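Local coordinates for uncharacterized protein (Sulfolobus tokodaii, PDB 2PD2) that is of unknown function but belongs to the DsrE/DsrF-like family, small alpha/beta proteins whose better-known relatives act in sulfur metabolism, at residues Asp11-Pro14 with Gln15-Ser19; Ile21-Tyr24 with Asn25-Asp29; Gln80-Pro83 with Gly84-Ile87. All blocks are in the same frame, centred on the assembly; numbering follows the deposited sequence.

Contact 1. Residues Asp11-Pro14 with Gln15-Ser19; sequences DKVP and QALRS
Leu17 lies one helical turn beyond Val13, and the two side chains run side by side along the first turn of helix 13-26. CB of Leu17 starts 3.5 Å from Val13 O, and CG comes still closer to that oxygen, at 3.2 Å. With CG anti to the carbonyl carbon (chi1 -62°), the chain leans back toward the start of the helix, and CD1 ends 3.6 Å from Val13 CG1. Val13 O is meanwhile held by Leu17 N in a nearly straight bond of 2.8 Å. An alanine in place of Leu17 would probably deprive Val13 CG1 of one apolar neighbour and open a gap toward Ile53 and Leu57.

Lys12 is the N-cap residue, its O accepting from Ala16 N at 2.9 Å, while its ammonium forms a salt bridge with Asp9 of the second subunit. Pro14 suits the first turn because its ring nitrogen, which has no hydrogen, needs no acceptor there; its O still receives Arg18 N at 3.1 Å. Val13, Ala16 and Leu17 all rest on Ile7 of strand 2-7, and Leu17 reaches on to Ile53 and Leu57 of helix 51-59, seating this helix against the sheet.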
loop_
_atom_site.group_PDB
_atom_site.type_symbol
_atom_site.label_atom_id
_atom_site.label_comp_id
_atom_site.label_asym_id
_atom_site.label_seq_id
_atom_site.Cartn_x
_atom_site.Cartn_y
_atom_site.Cartn_z
ATOM N N ASP A 11 -6.923 12.539 2.048
ATOM C CA ASP A 11 -8.297 12.197 2.384
ATOM C C ASP A 11 -8.439 10.952 3.253
ATOM O O ASP A 11 -9.522 10.676 3.763
ATOM C CB ASP A 11 -9.145 12.045 1.114
ATOM C CG ASP A 11 -8.600 11.000 0.157
ATOM O OD1 ASP A 11 -9.291 10.709 -0.842
ATOM O OD2 ASP A 11 -7.488 10.477 0.389
ATOM N N LYS A 12 -7.349 10.213 3.435
ATOM C CA LYS A 12 -7.392 9.001 4.248
ATOM C C LYS A 12 -6.587 9.125 5.534
ATOM O O LYS A 12 -6.433 8.147 6.269
ATOM C CB LYS A 12 -6.888 7.802 3.437
ATOM C CG LYS A 12 -7.738 7.500 2.209
ATOM C CD LYS A 12 -7.174 6.348 1.390
ATOM C CE LYS A 12 -8.023 6.101 0.142
ATOM N NZ LYS A 12 -7.494 4.997 -0.708
ATOM N N VAL A 13 -6.079 10.322 5.815
ATOM C CA VAL A 13 -5.292 10.534 7.023
ATOM C C VAL A 13 -6.043 10.214 8.313
ATOM O O VAL A 13 -5.511 9.540 9.191
ATOM C CB VAL A 13 -4.752 11.975 7.097
ATOM C CG1 VAL A 13 -4.168 12.246 8.480
ATOM C CG2 VAL A 13 -3.670 12.165 6.036
ATOM N N PRO A 14 -7.291 10.692 8.453
ATOM C CA PRO A 14 -8.002 10.377 9.698
ATOM C C PRO A 14 -8.017 8.873 9.996
ATOM O O PRO A 14 -7.677 8.446 11.096
ATOM C CB PRO A 14 -9.401 10.939 9.446
ATOM C CG PRO A 14 -9.117 12.130 8.565
ATOM C CD PRO A 14 -8.106 11.564 7.588
ATOM N N GLN A 15 -8.396 8.067 9.008
ATOM C CA GLN A 15 -8.438 6.621 9.211
ATOM C C GLN A 15 -7.046 6.035 9.407
ATOM O O GLN A 15 -6.866 5.103 10.190
ATOM C CB GLN A 15 -9.139 5.933 8.035
ATOM C CG GLN A 15 -10.650 6.098 8.062
ATOM C CD GLN A 15 -11.328 5.441 6.881
ATOM O OE1 GLN A 15 -11.153 5.865 5.739
ATOM N NE2 GLN A 15 -12.103 4.394 7.147
ATOM N N ALA A 16 -6.061 6.587 8.704
ATOM C CA ALA A 16 -4.689 6.108 8.828
ATOM C C ALA A 16 -4.186 6.338 10.245
ATOM O O ALA A 16 -3.586 5.454 10.855
ATOM C CB ALA A 16 -3.782 6.828 7.830
ATOM N N LEU A 17 -4.428 7.536 10.769
ATOM C CA LEU A 17 -3.983 7.850 12.123
ATOM C C LEU A 17 -4.660 6.947 13.151
ATOM O O LEU A 17 -4.033 6.545 14.130
ATOM C CB LEU A 17 -4.248 9.328 12.444
ATOM C CG LEU A 17 -3.497 10.326 11.552
ATOM C CD1 LEU A 17 -3.780 11.745 12.023
ATOM C CD2 LEU A 17 -2.004 10.049 11.607
ATOM N N ARG A 18 -5.935 6.625 12.942
ATOM C CA ARG A 18 -6.608 5.739 13.886
ATOM C C ARG A 18 -5.971 4.361 13.790
ATOM O O ARG A 18 -5.839 3.662 14.787
ATOM C CB ARG A 18 -8.109 5.631 13.601
ATOM C CG ARG A 18 -8.788 4.587 14.497
ATOM C CD ARG A 18 -10.311 4.582 14.412
ATOM N NE ARG A 18 -10.805 4.405 13.049
ATOM C CZ ARG A 18 -11.047 5.406 12.208
ATOM N NH1 ARG A 18 -10.845 6.659 12.593
ATOM N NH2 ARG A 18 -11.489 5.154 10.982
ATOM N N SER A 19 -5.573 3.971 12.583
ATOM C CA SER A 19 -4.932 2.677 12.388
ATOM C C SER A 19 -3.583 2.632 13.105
ATOM O O SER A 19 -3.199 1.602 13.654
ATOM C CB SER A 19 -4.753 2.392 10.897
ATOM O OG SER A 19 -5.995 2.076 10.290
#

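Contact 2. Residues Ile21-Tyr24 with Asn25-Asp29; sequences INLY and NDIKD
At the C-terminal end of helix 13-26, where the chain turns off toward strand 31-36, residues 21-24 and 25-27 meet one turn apart. Leu23 and Ile27 touch on its apolar side: Leu23 CD1 lies only 3.4 Å from Ile27 CD1, a snug approach, shorter than two methyl groups normally keep, and the two side chains approach at a slant. CG of Leu23 is anti to the backbone N (chi1 178°), and chi2 of 61° then swings CD1 toward the residue one turn later.

Leu23 O takes two donors. Ile27 N arrives at 2.9 Å, almost in line with the carbonyl, whereas Asp26 N, at 3.0 Å, stands well above the carbonyl plane. Ile27 is the first residue to leave helical backbone angles, so its N-H closes the last turn. Beyond it, one water bonded to both Tyr24 O and Ile27 O ties the helix end to the departing strand connection; the same water sits over one face of the Tyr24 ring, 3.5 Å above its plane and displaced toward the rim.

On the more exposed side, Asn25 runs alongside Ile21, its ND2 3.6 Å from Ile21 CG2. Its OD1 lies 3.5 Å from Tyr24 CD2, with ring and amide planes 66° apart. A second water accepts from Asn25 ND2 and donates to Asn22 OD1, so asparagine at both places lets an amide pair share one solvent molecule.

Asp26 OD1 hydrogen-bonds Thr89 OG1 and its OD2 forms a salt bridge with Arg97, both of the second subunit, where Leu23 packs on Val92 and Ile27 on Val96. This is the helix exit of a beta-alpha-beta unit, strand 2-7, helix 13-26, strand 31-36, doubling as a subunit interface.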
loop_
_atom_site.group_PDB
_atom_site.type_symbol
_atom_site.label_atom_id
_atom_site.label_comp_id
_atom_site.label_asym_id
_atom_site.label_seq_id
_atom_site.Cartn_x
_atom_site.Cartn_y
_atom_site.Cartn_z
ATOM N N ILE A 21 -2.886 4.296 15.789
ATOM C CA ILE A 21 -3.236 4.188 17.201
ATOM C C ILE A 21 -3.535 2.711 17.493
ATOM O O ILE A 21 -3.126 2.175 18.522
ATOM C CB ILE A 21 -4.475 5.051 17.535
ATOM C CG1 ILE A 21 -4.098 6.532 17.483
ATOM C CG2 ILE A 21 -5.011 4.699 18.920
ATOM C CD1 ILE A 21 -5.278 7.472 17.670
ATOM N N ASN A 22 -4.242 2.055 16.576
ATOM C CA ASN A 22 -4.567 0.640 16.745
ATOM C C ASN A 22 -3.290 -0.197 16.805
ATOM O O ASN A 22 -3.183 -1.111 17.617
ATOM C CB ASN A 22 -5.474 0.142 15.606
ATOM C CG ASN A 22 -6.910 0.660 15.723
ATOM O OD1 ASN A 22 -7.341 1.087 16.796
ATOM N ND2 ASN A 22 -7.659 0.606 14.620
ATOM N N LEU A 23 -2.329 0.116 15.939
ATOM C CA LEU A 23 -1.055 -0.600 15.913
ATOM C C LEU A 23 -0.385 -0.474 17.279
ATOM O O LEU A 23 -0.002 -1.469 17.896
ATOM C CB LEU A 23 -0.130 -0.007 14.842
ATOM C CG LEU A 23 1.260 -0.641 14.731
ATOM C CD1 LEU A 23 1.112 -2.109 14.366
ATOM C CD2 LEU A 23 2.089 0.084 13.681
ATOM N N TYR A 24 -0.243 0.767 17.731
ATOM C CA TYR A 24 0.368 1.070 19.024
ATOM C C TYR A 24 -0.267 0.254 20.147
ATOM O O TYR A 24 0.429 -0.351 20.964
ATOM C CB TYR A 24 0.207 2.560 19.332
ATOM C CG TYR A 24 0.676 2.963 20.714
ATOM C CD1 TYR A 24 2.018 3.255 20.960
ATOM C CD2 TYR A 24 -0.225 3.050 21.776
ATOM C CE1 TYR A 24 2.452 3.625 22.228
ATOM C CE2 TYR A 24 0.198 3.419 23.047
ATOM C CZ TYR A 24 1.536 3.704 23.265
ATOM O OH TYR A 24 1.955 4.063 24.522
ATOM N N ASN A 25 -1.594 0.245 20.190
ATOM C CA ASN A 25 -2.304 -0.499 21.227
ATOM C C ASN A 25 -2.182 -2.009 21.101
ATOM O O ASN A 25 -2.312 -2.725 22.096
ATOM C CB ASN A 25 -3.794 -0.138 21.229
ATOM C CG ASN A 25 -4.053 1.260 21.741
ATOM O OD1 ASN A 25 -3.373 1.732 22.649
ATOM N ND2 ASN A 25 -5.054 1.923 21.174
ATOM N N ASP A 26 -1.919 -2.496 19.892
ATOM C CA ASP A 26 -1.851 -3.933 19.671
ATOM C C ASP A 26 -0.482 -4.590 19.785
ATOM O O ASP A 26 -0.389 -5.760 20.152
ATOM C CB ASP A 26 -2.455 -4.267 18.305
ATOM C CG ASP A 26 -2.811 -5.736 18.174
ATOM O OD1 ASP A 26 -3.629 -6.217 18.986
ATOM O OD2 ASP A 26 -2.276 -6.408 17.268
ATOM N N ILE A 27 0.576 -3.854 19.469
ATOM C CA ILE A 27 1.917 -4.419 19.536
ATOM C C ILE A 27 2.730 -3.833 20.681
ATOM O O ILE A 27 3.152 -2.680 20.635
ATOM C CB ILE A 27 2.674 -4.211 18.201
ATOM C CG1 ILE A 27 1.907 -4.912 17.068
ATOM C CG2 ILE A 27 4.075 -4.799 18.297
ATOM C CD1 ILE A 27 2.598 -4.856 15.723
ATOM N N LYS A 28 2.950 -4.651 21.708
ATOM C CA LYS A 28 3.706 -4.235 22.878
ATOM C C LYS A 28 5.092 -3.744 22.485
ATOM O O LYS A 28 5.786 -4.378 21.692
ATOM C CB LYS A 28 3.834 -5.394 23.870
ATOM C CG LYS A 28 4.657 -5.054 25.108
ATOM C CD LYS A 28 4.641 -6.185 26.124
ATOM C CE LYS A 28 5.399 -5.794 27.385
ATOM N NZ LYS A 28 5.281 -6.825 28.455
ATOM N N ASP A 29 5.472 -2.602 23.040
ATOM C CA ASP A 29 6.776 -2.006 22.784
ATOM C C ASP A 29 7.097 -1.793 21.308
ATOM O O ASP A 29 8.251 -1.887 20.893
ATOM C CB ASP A 29 7.870 -2.855 23.439
ATOM C CG ASP A 29 7.735 -2.904 24.950
ATOM O OD1 ASP A 29 7.479 -1.840 25.555
ATOM O OD2 ASP A 29 7.887 -3.999 25.531
HETATM O O HOH W 1 -6.900 0.293 19.320
HETATM O O HOH W 2 2.976 -0.018 21.634
#

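Contact 3. Residues Gln80-Pro83 with Gly84-Ile87; sequences QLIP and GIKI
Lys86 NZ gives a 3.0 Å bond to Gly84 O, the exposed lysine folding back so that its ammonium comes from above the carbonyl plane. Just before it the chain makes a tight turn, across which Ile85 N donates to Ile82 O in a weak bond of 3.4 Å, bent to 134° at the hydrogen. The same oxygen is approached by the side chain of Ile85, whose CB lies 3.3 Å away and whose CG1 is nearer still. CG1 stands anti to the carbonyl carbon of Ile85 (chi1 -73°), which turns it back over the turn, and it also reaches Ile82 CB at 3.9 Å. The two isoleucines pack on the body of the chain, Ile82 on Ile54 of helix 51-59 and Ile85 on Leu44 and on Ile64 of strand 63-67.

Pro83 and Gly84 occupy the turn's two central positions. The proline ring favours the phi required at the first of them. Gly84 takes the positive phi (95°) that the third position of a type II turn needs; a beta carbon there would clash with Pro83 O, so glycine is called for.

Farther along, Leu81 CD1 and Ile87 CD1 make a looser apolar touch at 4.3 Å, and both side chains also pack on Ile71 of helix 68-73. A type II beta turn with proline and glycine at its centre here leads the loop into strand 86-88, an outermost strand of the chain's parallel sheet.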
loop_
_atom_site.group_PDB
_atom_site.type_symbol
_atom_site.label_atom_id
_atom_site.label_comp_id
_atom_site.label_asym_id
_atom_site.label_seq_id
_atom_site.Cartn_x
_atom_site.Cartn_y
_atom_site.Cartn_z
ATOM N N GLN A 80 5.351 26.438 9.029
ATOM C CA GLN A 80 3.930 26.126 9.127
ATOM C C GLN A 80 3.607 24.739 9.669
ATOM O O GLN A 80 2.449 24.426 9.940
ATOM C CB GLN A 80 3.290 26.293 7.745
ATOM C CG GLN A 80 3.790 27.521 6.980
ATOM C CD GLN A 80 3.205 27.635 5.578
ATOM O OE1 GLN A 80 3.183 26.665 4.820
ATOM N NE2 GLN A 80 2.738 28.826 5.226
ATOM N N LEU A 81 4.627 23.910 9.837
ATOM C CA LEU A 81 4.421 22.552 10.324
ATOM C C LEU A 81 4.405 22.442 11.846
ATOM O O LEU A 81 4.930 23.304 12.552
ATOM C CB LEU A 81 5.502 21.637 9.746
ATOM C CG LEU A 81 5.568 21.683 8.216
ATOM C CD1 LEU A 81 6.774 20.907 7.729
ATOM C CD2 LEU A 81 4.278 21.126 7.626
ATOM N N ILE A 82 3.783 21.377 12.340
ATOM C CA ILE A 82 3.710 21.124 13.774
ATOM C C ILE A 82 5.126 21.005 14.342
ATOM O O ILE A 82 5.976 20.322 13.774
ATOM C CB ILE A 82 2.941 19.813 14.054
ATOM C CG1 ILE A 82 1.474 19.980 13.636
ATOM C CG2 ILE A 82 3.060 19.439 15.530
ATOM C CD1 ILE A 82 0.687 18.674 13.603
ATOM N N PRO A 83 5.402 21.684 15.468
ATOM C CA PRO A 83 6.738 21.618 16.072
ATOM C C PRO A 83 7.086 20.208 16.535
ATOM O O PRO A 83 6.243 19.506 17.083
ATOM C CB PRO A 83 6.634 22.596 17.242
ATOM C CG PRO A 83 5.627 23.604 16.750
ATOM C CD PRO A 83 4.578 22.711 16.130
ATOM N N GLY A 84 8.330 19.795 16.316
ATOM C CA GLY A 84 8.730 18.462 16.736
ATOM C C GLY A 84 8.630 17.440 15.621
ATOM O O GLY A 84 8.838 16.243 15.834
ATOM N N ILE A 85 8.296 17.914 14.427
ATOM C CA ILE A 85 8.181 17.056 13.258
ATOM C C ILE A 85 9.563 16.905 12.621
ATOM O O ILE A 85 10.266 17.894 12.432
ATOM C CB ILE A 85 7.229 17.688 12.196
ATOM C CG1 ILE A 85 5.773 17.591 12.660
ATOM C CG2 ILE A 85 7.428 17.026 10.846
ATOM C CD1 ILE A 85 5.323 16.206 12.998
ATOM N N LYS A 86 9.963 15.679 12.301
ATOM C CA LYS A 86 11.247 15.473 11.637
ATOM C C LYS A 86 10.956 15.464 10.146
ATOM O O LYS A 86 9.848 15.135 9.732
ATOM C CB LYS A 86 11.896 14.147 12.049
ATOM C CG LYS A 86 12.615 14.200 13.389
ATOM C CD LYS A 86 11.659 14.628 14.489
ATOM C CE LYS A 86 12.271 14.479 15.856
ATOM N NZ LYS A 86 11.307 14.923 16.899
ATOM N N ILE A 87 11.947 15.846 9.350
ATOM C CA ILE A 87 11.803 15.897 7.904
ATOM C C ILE A 87 12.916 15.094 7.237
ATOM O O ILE A 87 14.042 15.078 7.721
ATOM C CB ILE A 87 11.900 17.356 7.402
ATOM C CG1 ILE A 87 10.726 18.172 7.946
ATOM C CG2 ILE A 87 11.929 17.391 5.888
ATOM C CD1 ILE A 87 10.886 19.666 7.746
#

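Overall arrangement
Contacts 1 and 2 are successive stretches of one helix, 13-26: the first holds its beginning, the second its end, and their centres lie 15 Å apart. Both face the second subunit, so the helix serves the core of its own chain and the trimer at once. Contact 3 stands apart from them, 19 Å from contact 1 and 23 Å from contact 2 between centres, with nearest atoms about 8 Å and 13 Å away; no other chain of the assembly touches it. Contacts 1 and 3 are nevertheless linked through helix 51-59, on which Leu17 and Ile82 both pack. No ligand or established active site relates the three.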